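Local structure of protein (GYP1P) (Saccharomyces cerevisiae, 1FKM) at residues K18-Q23 / L50-K55; K44-Y49 / Y257-S262; S9-I14 / R27-N32; H38-W43 / F141-T146. The protein stimulates GTP hydrolysis by Ypt/Rab GTPases, YPT1 and YPT7 above all, through the TBC-type GAP domain that makes up this chain. All coordinates share one frame; numbering follows the deposited sequence.

Contact 1. Residues K18-Q23 / L50-K55; sequences KTIINQ and LPVNTK
I20 and N53 form a single antiparallel beta bridge between two interhelical loops, a non-hydrogen-bonded pair whose CA atoms lie 4.4 Å apart. The touching parts run 167° apart in direction, and two backbone bonds flank the pair. On one flank I21 N donates to V52 O at 2.9 Å, from above the carbonyl plane. On the other, T54 N meets T19 O at 2.9 Å, almost in line with the C=O bond. T54 adds a second donor: OG1, turned between its own backbone N and carbonyl carbon (chi1 60°), reaches T19 O at 2.8 Å in the carbonyl plane, on a lone pair. One residue thus grips the same oxygen twice. A valine here would probably leave T19 O with the backbone donor alone and its lone-pair side without a mate. Apolar cover is modest: CB of I21 lies 4.3 Å from CB of V52, and I21 also rests on L45 of helix 39-46. Beyond the bridge, N53 OD1 accepts from K55 N at 3.0 Å, closing an Asx turn in the loop ahead of helix 57-74. The whole is an isolated bridge pinning loop to loop at the surface of an all-helical fold.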
loop_
_atom_site.group_PDB
_atom_site.type_symbol
_atom_site.label_atom_id
_atom_site.label_comp_id
_atom_site.label_asym_id
_atom_site.label_seq_id
_atom_site.Cartn_x
_atom_site.Cartn_y
_atom_site.Cartn_z
ATOM N N LYS A 18 -4.934 4.287 28.009
ATOM C CA LYS A 18 -4.147 3.090 28.316
ATOM C C LYS A 18 -2.661 3.420 28.521
ATOM O O LYS A 18 -1.883 2.581 28.974
ATOM C CB LYS A 18 -4.309 2.070 27.180
ATOM C CG LYS A 18 -4.199 0.601 27.596
ATOM C CD LYS A 18 -2.791 0.216 28.027
ATOM C CE LYS A 18 -2.687 -1.266 28.349
ATOM N NZ LYS A 18 -2.955 -2.112 27.153
ATOM N N THR A 19 -2.285 4.652 28.198
ATOM C CA THR A 19 -0.906 5.125 28.322
ATOM C C THR A 19 0.012 4.456 27.296
ATOM O O THR A 19 0.500 5.115 26.376
ATOM C CB THR A 19 -0.342 4.891 29.738
ATOM O OG1 THR A 19 -1.194 5.519 30.704
ATOM C CG2 THR A 19 1.047 5.495 29.856
ATOM N N ILE A 20 0.255 3.159 27.459
ATOM C CA ILE A 20 1.098 2.423 26.516
ATOM C C ILE A 20 0.224 1.430 25.762
ATOM O O ILE A 20 -0.266 0.462 26.338
ATOM C CB ILE A 20 2.223 1.643 27.226
ATOM C CG1 ILE A 20 3.094 2.602 28.041
ATOM C CG2 ILE A 20 3.074 0.915 26.192
ATOM C CD1 ILE A 20 4.221 1.923 28.789
ATOM N N ILE A 21 0.025 1.678 24.473
ATOM C CA ILE A 21 -0.814 0.812 23.651
ATOM C C ILE A 21 -0.202 -0.571 23.456
ATOM O O ILE A 21 0.976 -0.696 23.120
ATOM C CB ILE A 21 -1.077 1.466 22.275
ATOM C CG1 ILE A 21 -1.782 2.810 22.486
ATOM C CG2 ILE A 21 -1.938 0.548 21.399
ATOM C CD1 ILE A 21 -1.995 3.612 21.226
ATOM N N ASN A 22 -1.009 -1.608 23.672
ATOM C CA ASN A 22 -0.552 -2.989 23.517
ATOM C C ASN A 22 -0.556 -3.428 22.051
ATOM O O ASN A 22 -1.596 -3.808 21.506
ATOM C CB ASN A 22 -1.443 -3.930 24.335
ATOM C CG ASN A 22 -0.948 -5.360 24.311
ATOM O OD1 ASN A 22 -0.796 -5.958 23.248
ATOM N ND2 ASN A 22 -0.694 -5.918 25.488
ATOM N N GLN A 23 0.622 -3.386 21.433
ATOM C CA GLN A 23 0.815 -3.755 20.031
ATOM C C GLN A 23 0.248 -5.134 19.694
ATOM O O GLN A 23 -0.337 -5.331 18.623
ATOM C CB GLN A 23 2.312 -3.726 19.696
ATOM C CG GLN A 23 2.643 -3.880 18.219
ATOM C CD GLN A 23 2.378 -2.615 17.424
ATOM O OE1 GLN A 23 1.264 -2.091 17.423
ATOM N NE2 GLN A 23 3.403 -2.118 16.740
ATOM N N LEU A 50 3.973 5.918 14.566
ATOM C CA LEU A 50 3.501 6.493 15.814
ATOM C C LEU A 50 3.952 5.617 16.985
ATOM O O LEU A 50 3.751 4.403 16.979
ATOM C CB LEU A 50 1.975 6.589 15.794
ATOM C CG LEU A 50 1.290 7.467 16.842
ATOM C CD1 LEU A 50 1.687 8.936 16.639
ATOM C CD2 LEU A 50 -0.210 7.315 16.711
ATOM N N PRO A 51 4.593 6.220 18.003
ATOM C CA PRO A 51 5.037 5.414 19.145
ATOM C C PRO A 51 3.859 4.887 19.966
ATOM O O PRO A 51 2.843 5.562 20.106
ATOM C CB PRO A 51 5.929 6.382 19.932
ATOM C CG PRO A 51 5.387 7.731 19.578
ATOM C CD PRO A 51 5.086 7.606 18.102
ATOM N N VAL A 52 3.989 3.675 20.498
ATOM C CA VAL A 52 2.910 3.097 21.296
ATOM C C VAL A 52 2.734 3.806 22.639
ATOM O O VAL A 52 1.658 3.759 23.228
ATOM C CB VAL A 52 3.125 1.586 21.529
ATOM C CG1 VAL A 52 2.999 0.846 20.202
ATOM C CG2 VAL A 52 4.496 1.333 22.164
ATOM N N ASN A 53 3.788 4.458 23.123
ATOM C CA ASN A 53 3.698 5.204 24.378
ATOM C C ASN A 53 3.050 6.537 24.018
ATOM O O ASN A 53 3.696 7.403 23.430
ATOM C CB ASN A 53 5.089 5.458 24.959
ATOM C CG ASN A 53 5.038 6.119 26.327
ATOM O OD1 ASN A 53 4.109 6.869 26.631
ATOM N ND2 ASN A 53 6.048 5.854 27.152
ATOM N N THR A 54 1.778 6.699 24.367
ATOM C CA THR A 54 1.036 7.917 24.042
ATOM C C THR A 54 1.687 9.210 24.521
ATOM O O THR A 54 1.541 10.255 23.884
ATOM C CB THR A 54 -0.408 7.854 24.592
ATOM O OG1 THR A 54 -0.380 7.717 26.018
ATOM C CG2 THR A 54 -1.150 6.670 23.992
ATOM N N LYS A 55 2.412 9.146 25.632
ATOM C CA LYS A 55 3.072 10.332 26.167
ATOM C C LYS A 55 4.201 10.839 25.274
ATOM O O LYS A 55 4.658 11.970 25.433
ATOM C CB LYS A 55 3.630 10.047 27.563
ATOM C CG LYS A 55 2.583 9.657 28.588
ATOM C CD LYS A 55 2.797 8.235 29.076
ATOM C CE LYS A 55 4.155 8.071 29.741
ATOM N NZ LYS A 55 4.406 6.660 30.131
#

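Contact 2. Residues K44-Y49 / Y257-S262; sequences KLLIGY and YLSETS
L46, L258 and S262 bury the most surface where the last turns of helices 39-46 and 247-261 meet. L46 is the central piece: its CB comes 4.2 Å from CB of L258, and its two methyls divide the rest. CD1 lies 3.7 Å from S259 OG, a hydroxyl whose own bond goes to D255 O, so the approach is simple packing. CD2 faces S262 instead. The first torsion sets CG anti to the carbonyl carbon (chi1 -66°), and from there chi2 of 174° carries CD1 to S259 and CD2 to S262. L258 takes the same first torsion, and its CD2 extends to CG1 of I47 at 4.3 Å.

S262 supplies the polar link. With OG anti to its backbone N, it donates to L46 O at 3.1 Å; the C=O...OG angle of 124° and the in-plane position place the hydroxyl on a lone pair. The same carbonyl also accepts from water 1, which donates to L258 O at 2.8 Å as well and so ties a main-chain oxygen of each helix to the other. L46 O thus accepts two bonds, one from S262 OG and one from the water lodged between the helices.

Just beyond, G48 takes a positive phi, and Y49 N returns to K44 O while G48 N returns to L45 O. The first helix therefore ends in a Schellman motif, and the contact is a leucine-centred, water-bridged joining of two helix C-termini inside the TBC domain.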
loop_
_atom_site.group_PDB
_atom_site.type_symbol
_atom_site.label_atom_id
_atom_site.label_comp_id
_atom_site.label_asym_id
_atom_site.label_seq_id
_atom_site.Cartn_x
_atom_site.Cartn_y
_atom_site.Cartn_z
ATOM N N LYS A 44 -0.651 3.974 11.492
ATOM C CA LYS A 44 0.603 4.596 11.916
ATOM C C LYS A 44 1.258 3.804 13.044
ATOM O O LYS A 44 2.485 3.703 13.107
ATOM C CB LYS A 44 0.360 6.043 12.337
ATOM C CG LYS A 44 -0.115 6.924 11.181
ATOM C CD LYS A 44 -0.439 8.340 11.634
ATOM C CE LYS A 44 -1.137 9.126 10.518
ATOM N NZ LYS A 44 -1.573 10.478 10.971
ATOM N N LEU A 45 0.444 3.226 13.922
ATOM C CA LEU A 45 0.981 2.424 15.021
ATOM C C LEU A 45 1.537 1.097 14.502
ATOM O O LEU A 45 2.635 0.689 14.872
ATOM C CB LEU A 45 -0.104 2.143 16.069
ATOM C CG LEU A 45 -0.544 3.301 16.974
ATOM C CD1 LEU A 45 -1.832 2.927 17.702
ATOM C CD2 LEU A 45 0.574 3.621 17.970
ATOM N N LEU A 46 0.789 0.431 13.626
ATOM C CA LEU A 46 1.228 -0.861 13.105
ATOM C C LEU A 46 2.478 -0.813 12.235
ATOM O O LEU A 46 3.288 -1.739 12.258
ATOM C CB LEU A 46 0.092 -1.528 12.322
ATOM C CG LEU A 46 -1.134 -1.931 13.147
ATOM C CD1 LEU A 46 -2.236 -2.449 12.218
ATOM C CD2 LEU A 46 -0.735 -2.995 14.170
ATOM N N ILE A 47 2.643 0.259 11.471
ATOM C CA ILE A 47 3.801 0.366 10.591
ATOM C C ILE A 47 5.057 0.840 11.332
ATOM O O ILE A 47 6.149 0.893 10.758
ATOM C CB ILE A 47 3.495 1.298 9.386
ATOM C CG1 ILE A 47 4.464 0.989 8.241
ATOM C CG2 ILE A 47 3.587 2.766 9.804
ATOM C CD1 ILE A 47 4.139 1.713 6.960
ATOM N N GLY A 48 4.897 1.173 12.607
ATOM C CA GLY A 48 6.030 1.606 13.411
ATOM C C GLY A 48 6.371 3.081 13.334
ATOM O O GLY A 48 7.511 3.474 13.581
ATOM N N TYR A 49 5.389 3.908 12.992
ATOM C CA TYR A 49 5.623 5.338 12.893
ATOM C C TYR A 49 5.250 5.989 14.216
ATOM O O TYR A 49 6.102 6.531 14.914
ATOM C CB TYR A 49 4.792 5.929 11.745
ATOM C CG TYR A 49 4.873 7.436 11.616
ATOM C CD1 TYR A 49 6.098 8.083 11.462
ATOM C CD2 TYR A 49 3.709 8.211 11.593
ATOM C CE1 TYR A 49 6.161 9.470 11.277
ATOM C CE2 TYR A 49 3.763 9.591 11.408
ATOM C CZ TYR A 49 4.988 10.211 11.249
ATOM O OH TYR A 49 5.026 11.570 11.033
ATOM N N TYR A 257 -2.284 -6.650 5.804
ATOM C CA TYR A 257 -0.864 -6.641 5.487
ATOM C C TYR A 257 -0.077 -5.980 6.617
ATOM O O TYR A 257 0.948 -6.501 7.047
ATOM C CB TYR A 257 -0.600 -5.885 4.186
ATOM C CG TYR A 257 -0.674 -6.744 2.946
ATOM C CD1 TYR A 257 -1.804 -7.512 2.666
ATOM C CD2 TYR A 257 0.376 -6.759 2.027
ATOM C CE1 TYR A 257 -1.886 -8.271 1.495
ATOM C CE2 TYR A 257 0.304 -7.510 0.859
ATOM C CZ TYR A 257 -0.828 -8.260 0.596
ATOM O OH TYR A 257 -0.907 -8.976 -0.577
ATOM N N LEU A 258 -0.559 -4.835 7.098
ATOM C CA LEU A 258 0.132 -4.123 8.173
ATOM C C LEU A 258 0.091 -4.886 9.499
ATOM O O LEU A 258 1.034 -4.822 10.286
ATOM C CB LEU A 258 -0.470 -2.717 8.356
ATOM C CG LEU A 258 -0.287 -1.746 7.178
ATOM C CD1 LEU A 258 -1.052 -0.456 7.442
ATOM C CD2 LEU A 258 1.187 -1.448 6.974
ATOM N N SER A 259 -1.002 -5.604 9.749
ATOM C CA SER A 259 -1.129 -6.379 10.984
ATOM C C SER A 259 -0.226 -7.606 10.930
ATOM O O SER A 259 0.426 -7.953 11.914
ATOM C CB SER A 259 -2.575 -6.849 11.194
ATOM O OG SER A 259 -3.478 -5.766 11.324
ATOM N N GLU A 260 -0.201 -8.259 9.772
ATOM C CA GLU A 260 0.600 -9.470 9.570
ATOM C C GLU A 260 2.104 -9.217 9.584
ATOM O O GLU A 260 2.868 -10.023 10.110
ATOM C CB GLU A 260 0.196 -10.134 8.247
ATOM C CG GLU A 260 1.003 -11.370 7.834
ATOM C CD GLU A 260 0.928 -12.506 8.839
ATOM O OE1 GLU A 260 -0.053 -12.565 9.613
ATOM O OE2 GLU A 260 1.846 -13.355 8.843
ATOM N N THR A 261 2.529 -8.094 9.015
ATOM C CA THR A 261 3.948 -7.773 8.952
ATOM C C THR A 261 4.417 -6.861 10.079
ATOM O O THR A 261 5.607 -6.565 10.188
ATOM C CB THR A 261 4.294 -7.111 7.606
ATOM O OG1 THR A 261 3.553 -5.893 7.466
ATOM C CG2 THR A 261 3.942 -8.037 6.461
ATOM N N SER A 262 3.488 -6.421 10.918
ATOM C CA SER A 262 3.833 -5.539 12.029
ATOM C C SER A 262 4.902 -6.164 12.917
ATOM O O SER A 262 4.811 -7.336 13.282
ATOM C CB SER A 262 2.590 -5.234 12.865
ATOM O OG SER A 262 2.904 -4.350 13.928
HETATM O O HOH W 1 3.448 -3.531 9.777
#

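Contact 3. Residues S9-I14 / R27-N32; sequences SKFDNI and RQISWN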
loop_
_atom_site.group_PDB
_atom_site.type_symbol
_atom_site.label_atom_id
_atom_site.label_comp_id
_atom_site.label_asym_id
_atom_site.label_seq_id
_atom_site.Cartn_x
_atom_site.Cartn_y
_atom_site.Cartn_z
ATOM N N SER A 9 -15.873 0.262 19.471
ATOM C CA SER A 9 -15.641 0.351 20.909
ATOM C C SER A 9 -14.449 -0.503 21.345
ATOM O O SER A 9 -13.678 -0.095 22.208
ATOM C CB SER A 9 -16.888 -0.092 21.679
ATOM O OG SER A 9 -16.660 -0.023 23.075
ATOM N N LYS A 10 -14.308 -1.687 20.757
ATOM C CA LYS A 10 -13.193 -2.572 21.094
ATOM C C LYS A 10 -11.872 -1.885 20.767
ATOM O O LYS A 10 -10.921 -1.949 21.540
ATOM C CB LYS A 10 -13.299 -3.887 20.318
ATOM C CG LYS A 10 -14.518 -4.724 20.679
ATOM C CD LYS A 10 -14.531 -6.040 19.918
ATOM C CE LYS A 10 -13.332 -6.906 20.287
ATOM N NZ LYS A 10 -13.299 -8.181 19.510
ATOM N N PHE A 11 -11.808 -1.226 19.614
ATOM C CA PHE A 11 -10.588 -0.520 19.246
ATOM C C PHE A 11 -10.378 0.667 20.184
ATOM O O PHE A 11 -9.252 0.956 20.581
ATOM C CB PHE A 11 -10.657 -0.032 17.794
ATOM C CG PHE A 11 -10.290 -1.081 16.782
ATOM C CD1 PHE A 11 -11.213 -2.045 16.385
ATOM C CD2 PHE A 11 -9.009 -1.107 16.231
ATOM C CE1 PHE A 11 -10.864 -3.021 15.451
ATOM C CE2 PHE A 11 -8.651 -2.075 15.300
ATOM C CZ PHE A 11 -9.579 -3.037 14.906
ATOM N N ASP A 12 -11.464 1.346 20.549
ATOM C CA ASP A 12 -11.367 2.496 21.447
ATOM C C ASP A 12 -10.679 2.145 22.766
ATOM O O ASP A 12 -9.806 2.878 23.228
ATOM C CB ASP A 12 -12.756 3.075 21.751
ATOM C CG ASP A 12 -13.327 3.873 20.593
ATOM O OD1 ASP A 12 -12.592 4.704 20.023
ATOM O OD2 ASP A 12 -14.515 3.677 20.261
ATOM N N ASN A 13 -11.078 1.033 23.372
ATOM C CA ASN A 13 -10.484 0.621 24.639
ATOM C C ASN A 13 -9.039 0.158 24.505
ATOM O O ASN A 13 -8.301 0.127 25.486
ATOM C CB ASN A 13 -11.337 -0.462 25.301
ATOM C CG ASN A 13 -12.664 0.081 25.810
ATOM O OD1 ASN A 13 -12.709 1.140 26.437
ATOM N ND2 ASN A 13 -13.744 -0.639 25.544
ATOM N N ILE A 14 -8.631 -0.201 23.293
ATOM C CA ILE A 14 -7.254 -0.615 23.065
ATOM C C ILE A 14 -6.410 0.635 22.849
ATOM O O ILE A 14 -5.274 0.729 23.318
ATOM C CB ILE A 14 -7.127 -1.516 21.810
ATOM C CG1 ILE A 14 -7.746 -2.888 22.087
ATOM C CG2 ILE A 14 -5.655 -1.664 21.411
ATOM C CD1 ILE A 14 -7.714 -3.835 20.896
ATOM N N ARG A 27 -2.582 -5.766 16.887
ATOM C CA ARG A 27 -2.326 -6.579 15.701
ATOM C C ARG A 27 -3.362 -7.694 15.572
ATOM O O ARG A 27 -3.857 -7.982 14.482
ATOM C CB ARG A 27 -0.939 -7.218 15.779
ATOM C CG ARG A 27 0.228 -6.277 15.574
ATOM C CD ARG A 27 1.541 -7.056 15.593
ATOM N NE ARG A 27 1.504 -8.182 14.663
ATOM C CZ ARG A 27 2.511 -9.028 14.460
ATOM N NH1 ARG A 27 3.651 -8.881 15.121
ATOM N NH2 ARG A 27 2.377 -10.022 13.591
ATOM N N GLN A 28 -3.682 -8.323 16.696
ATOM C CA GLN A 28 -4.642 -9.419 16.717
ATOM C C GLN A 28 -6.012 -9.046 16.160
ATOM O O GLN A 28 -6.555 -9.752 15.309
ATOM C CB GLN A 28 -4.793 -9.941 18.148
ATOM C CG GLN A 28 -5.898 -10.963 18.326
ATOM C CD GLN A 28 -6.015 -11.440 19.759
ATOM O OE1 GLN A 28 -6.250 -10.646 20.672
ATOM N NE2 GLN A 28 -5.849 -12.742 19.965
ATOM N N ILE A 29 -6.575 -7.942 16.636
ATOM C CA ILE A 29 -7.885 -7.524 16.170
ATOM C C ILE A 29 -7.843 -6.867 14.794
ATOM O O ILE A 29 -8.760 -7.049 13.994
ATOM C CB ILE A 29 -8.562 -6.557 17.186
ATOM C CG1 ILE A 29 -10.003 -6.279 16.753
ATOM C CG2 ILE A 29 -7.768 -5.259 17.295
ATOM C CD1 ILE A 29 -10.826 -5.521 17.787
ATOM N N SER A 30 -6.776 -6.124 14.510
ATOM C CA SER A 30 -6.643 -5.434 13.227
ATOM C C SER A 30 -6.543 -6.367 12.029
ATOM O O SER A 30 -6.889 -5.982 10.917
ATOM C CB SER A 30 -5.419 -4.510 13.235
ATOM O OG SER A 30 -5.563 -3.464 14.181
ATOM N N TRP A 31 -6.069 -7.590 12.256
ATOM C CA TRP A 31 -5.915 -8.564 11.178
ATOM C C TRP A 31 -7.240 -8.765 10.455
ATOM O O TRP A 31 -7.279 -8.960 9.233
ATOM C CB TRP A 31 -5.448 -9.913 11.748
ATOM C CG TRP A 31 -4.559 -10.712 10.831
ATOM C CD1 TRP A 31 -3.194 -10.776 10.863
ATOM C CD2 TRP A 31 -4.972 -11.551 9.737
ATOM N NE1 TRP A 31 -2.733 -11.599 9.864
ATOM C CE2 TRP A 31 -3.801 -12.088 9.160
ATOM C CE3 TRP A 31 -6.214 -11.898 9.191
ATOM C CZ2 TRP A 31 -3.834 -12.956 8.060
ATOM C CZ3 TRP A 31 -6.246 -12.763 8.093
ATOM C CH2 TRP A 31 -5.061 -13.279 7.544
ATOM N N ASN A 32 -8.329 -8.698 11.215
ATOM C CA ASN A 32 -9.661 -8.908 10.665
ATOM C C ASN A 32 -10.362 -7.645 10.184
ATOM O O ASN A 32 -11.568 -7.660 9.966
ATOM C CB ASN A 32 -10.538 -9.616 11.703
ATOM C CG ASN A 32 -9.892 -10.881 12.235
ATOM O OD1 ASN A 32 -9.450 -11.734 11.467
ATOM N ND2 ASN A 32 -9.830 -11.006 13.554
#
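F11 and I29 mark the nearest backbone approach, their CA atoms 8.1 Å apart, where helix 4-15 packs on helix 23-30. These are two consecutive helices joined by a short loop at the N-terminal end of the chain, with no hydrogen bond between these segments, so side-chain packing carries the contact. I29 buries the most surface and is met by K10, F11 and I14. Its CG2 sits over one face of the F11 ring, 4.1 Å from the centroid and 28° off the ring normal, a CH-pi contact. The longer branch, with CG1 anti to the backbone N (chi1 -173°), runs toward the rim of the ring, where CD1 touches F11 CE1 at 3.4 Å. The same methyl is met by the aliphatic part of K10, whose CE is 3.8 Å from I29 CD1. I14 closes in from another side, its CD1 3.9 Å from I29 CG2, the two side chains lying alongside and pointing opposite ways. The F11 side chain also touches I34 and P35 in the loop that follows helix 23-30. At the ring edge, near its plane, S30 OG stands 3.6 Å from F11 CE2 while its hydrogen bond goes to L26 O within its own helix.

Contact 4. Residues H38-W43 / F141-T146; sequences HRPVVW and FETFLT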
loop_
_atom_site.group_PDB
_atom_site.type_symbol
_atom_site.label_atom_id
_atom_site.label_comp_id
_atom_site.label_asym_id
_atom_site.label_seq_id
_atom_site.Cartn_x
_atom_site.Cartn_y
_atom_site.Cartn_z
ATOM N N HIS A 38 -10.809 4.508 12.742
ATOM C CA HIS A 38 -9.553 4.216 13.437
ATOM C C HIS A 38 -8.339 3.980 12.552
ATOM O O HIS A 38 -7.211 3.959 13.046
ATOM C CB HIS A 38 -9.723 2.993 14.344
ATOM C CG HIS A 38 -10.495 3.273 15.592
ATOM N ND1 HIS A 38 -11.654 2.602 15.917
ATOM C CD2 HIS A 38 -10.279 4.158 16.592
ATOM C CE1 HIS A 38 -12.120 3.064 17.064
ATOM N NE2 HIS A 38 -11.303 4.008 17.494
ATOM N N ARG A 39 -8.543 3.805 11.252
ATOM C CA ARG A 39 -7.406 3.532 10.379
ATOM C C ARG A 39 -6.206 4.469 10.460
ATOM O O ARG A 39 -5.070 4.004 10.536
ATOM C CB ARG A 39 -7.854 3.409 8.920
ATOM C CG ARG A 39 -8.513 2.078 8.613
ATOM C CD ARG A 39 -8.482 1.761 7.121
ATOM N NE ARG A 39 -9.037 0.439 6.853
ATOM C CZ ARG A 39 -10.267 0.212 6.403
ATOM N NH1 ARG A 39 -11.092 1.224 6.160
ATOM N NH2 ARG A 39 -10.673 -1.033 6.199
ATOM N N PRO A 40 -6.425 5.792 10.430
ATOM C CA PRO A 40 -5.271 6.693 10.502
ATOM C C PRO A 40 -4.321 6.347 11.647
ATOM O O PRO A 40 -3.143 6.061 11.423
ATOM C CB PRO A 40 -5.920 8.063 10.677
ATOM C CG PRO A 40 -7.182 7.919 9.870
ATOM C CD PRO A 40 -7.678 6.559 10.311
ATOM N N VAL A 41 -4.844 6.359 12.868
ATOM C CA VAL A 41 -4.030 6.052 14.039
ATOM C C VAL A 41 -3.466 4.633 14.040
ATOM O O VAL A 41 -2.267 4.438 14.247
ATOM C CB VAL A 41 -4.832 6.263 15.336
ATOM C CG1 VAL A 41 -4.052 5.730 16.529
ATOM C CG2 VAL A 41 -5.112 7.747 15.525
ATOM N N VAL A 42 -4.320 3.646 13.794
ATOM C CA VAL A 42 -3.883 2.254 13.812
ATOM C C VAL A 42 -2.841 1.931 12.752
ATOM O O VAL A 42 -1.894 1.202 13.028
ATOM C CB VAL A 42 -5.087 1.286 13.682
ATOM C CG1 VAL A 42 -4.599 -0.161 13.694
ATOM C CG2 VAL A 42 -6.055 1.516 14.843
ATOM N N TRP A 43 -3.002 2.459 11.539
ATOM C CA TRP A 43 -2.012 2.207 10.500
ATOM C C TRP A 43 -0.649 2.780 10.912
ATOM O O TRP A 43 0.388 2.152 10.700
ATOM C CB TRP A 43 -2.450 2.831 9.174
ATOM C CG TRP A 43 -3.362 1.966 8.361
ATOM C CD1 TRP A 43 -4.239 1.014 8.826
ATOM C CD2 TRP A 43 -3.538 2.013 6.939
ATOM N NE1 TRP A 43 -4.949 0.472 7.773
ATOM C CE2 TRP A 43 -4.538 1.067 6.607
ATOM C CE3 TRP A 43 -2.946 2.764 5.912
ATOM C CZ2 TRP A 43 -4.960 0.855 5.293
ATOM C CZ3 TRP A 43 -3.369 2.551 4.597
ATOM C CH2 TRP A 43 -4.364 1.606 4.304
ATOM N N PHE A 141 -1.812 8.061 1.746
ATOM C CA PHE A 141 -2.250 9.446 1.566
ATOM C C PHE A 141 -3.743 9.578 1.786
ATOM O O PHE A 141 -4.190 10.401 2.581
ATOM C CB PHE A 141 -1.904 9.948 0.152
ATOM C CG PHE A 141 -2.228 11.402 -0.069
ATOM C CD1 PHE A 141 -1.411 12.399 0.454
ATOM C CD2 PHE A 141 -3.376 11.774 -0.761
ATOM C CE1 PHE A 141 -1.733 13.747 0.297
ATOM C CE2 PHE A 141 -3.707 13.123 -0.924
ATOM C CZ PHE A 141 -2.890 14.108 -0.395
ATOM N N GLU A 142 -4.503 8.759 1.073
ATOM C CA GLU A 142 -5.958 8.774 1.151
ATOM C C GLU A 142 -6.488 8.425 2.543
ATOM O O GLU A 142 -7.379 9.096 3.055
ATOM C CB GLU A 142 -6.519 7.815 0.099
ATOM C CG GLU A 142 -8.010 7.671 0.103
ATOM C CD GLU A 142 -8.511 6.966 -1.143
ATOM O OE1 GLU A 142 -7.852 7.075 -2.208
ATOM O OE2 GLU A 142 -9.569 6.319 -1.055
ATOM N N THR A 143 -5.942 7.380 3.157
ATOM C CA THR A 143 -6.376 6.986 4.495
ATOM C C THR A 143 -6.038 8.053 5.544
ATOM O O THR A 143 -6.857 8.379 6.411
ATOM C CB THR A 143 -5.733 5.646 4.901
ATOM O OG1 THR A 143 -6.162 4.630 3.988
ATOM C CG2 THR A 143 -6.139 5.254 6.313
ATOM N N PHE A 144 -4.835 8.608 5.475
ATOM C CA PHE A 144 -4.454 9.637 6.436
ATOM C C PHE A 144 -5.285 10.905 6.246
ATOM O O PHE A 144 -5.506 11.660 7.191
ATOM C CB PHE A 144 -2.963 9.939 6.309
ATOM C CG PHE A 144 -2.086 8.799 6.731
ATOM C CD1 PHE A 144 -2.637 7.670 7.337
ATOM C CD2 PHE A 144 -0.711 8.844 6.523
ATOM C CE1 PHE A 144 -1.830 6.599 7.726
ATOM C CE2 PHE A 144 0.098 7.784 6.908
ATOM C CZ PHE A 144 -0.461 6.658 7.509
ATOM N N LEU A 145 -5.750 11.129 5.021
ATOM C CA LEU A 145 -6.580 12.291 4.713
ATOM C C LEU A 145 -7.911 12.210 5.455
ATOM O O LEU A 145 -8.456 13.233 5.848
ATOM C CB LEU A 145 -6.897 12.353 3.215
ATOM C CG LEU A 145 -6.284 13.399 2.285
ATOM C CD1 LEU A 145 -6.901 13.222 0.897
ATOM C CD2 LEU A 145 -6.553 14.810 2.800
ATOM N N THR A 146 -8.438 10.999 5.640
ATOM C CA THR A 146 -9.736 10.846 6.295
ATOM C C THR A 146 -9.770 11.371 7.719
ATOM O O THR A 146 -10.833 11.705 8.229
ATOM C CB THR A 146 -10.242 9.368 6.295
ATOM O OG1 THR A 146 -9.377 8.545 7.090
ATOM C CG2 THR A 146 -10.296 8.826 4.869
#
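T143 lies on the six-membered ring of W43, its CG2 4.1 Å from the centroid and 13° off the normal, a CH-pi contact squarely over the face. R39 shares that face: its CB touches the same T143 methyl at 3.6 Å. T143 OG1 also comes 3.5 Å from W43 CH2, but its hydrogen bond is to P139 O, one turn back, which fixes the rotation that lays CG2 anti to the backbone N. Beside them, P40 CG packs 3.5 Å from T143 O, a carbonyl that accepts from T146 OG1 at 2.6 Å. The F144 ring meets W43 CB with its edge, CE1 to CB 4.1 Å. The second shell orients the indole: D255 OD1 on helix 247-261 accepts from W43 NE1 and pairs with R39 NE. A leucine in place of W43 would probably deprive D255 of its indole donor and leave the T143 methyl without the flat surface it covers. Behind this packing, the axes of the short helical segments 39-43 and 141-145 approach to 9.0 Å at 122°. The chemistry implies an interface joined by dispersion and CH-pi contact, its polar groups turned to bonds within their own helix or to a third one.

In the fold
Helix 39-46 is the common element: contact 4 uses its start, contact 2 its end, centres about 12 Å apart, with L258 packed on W43 and K44 on F144. Contact 3 joins the two helices that precede it and closes before contacts 2 and 4 open; its centre is about 13 Å from contact 2, where W31 NE1 is hydrogen-bonded to E260 OE1. Contact 1, about 24 Å from the chain centre, is outermost, its segments alternating with those of the other three. Together they join helices 4-15 and 23-30 to helix 39-46 and its partners 133-145 and 247-261; helix 23-30 also touches helix 247-261 directly. All four lie away from the arginine and glutamine fingers, R96 and Q131.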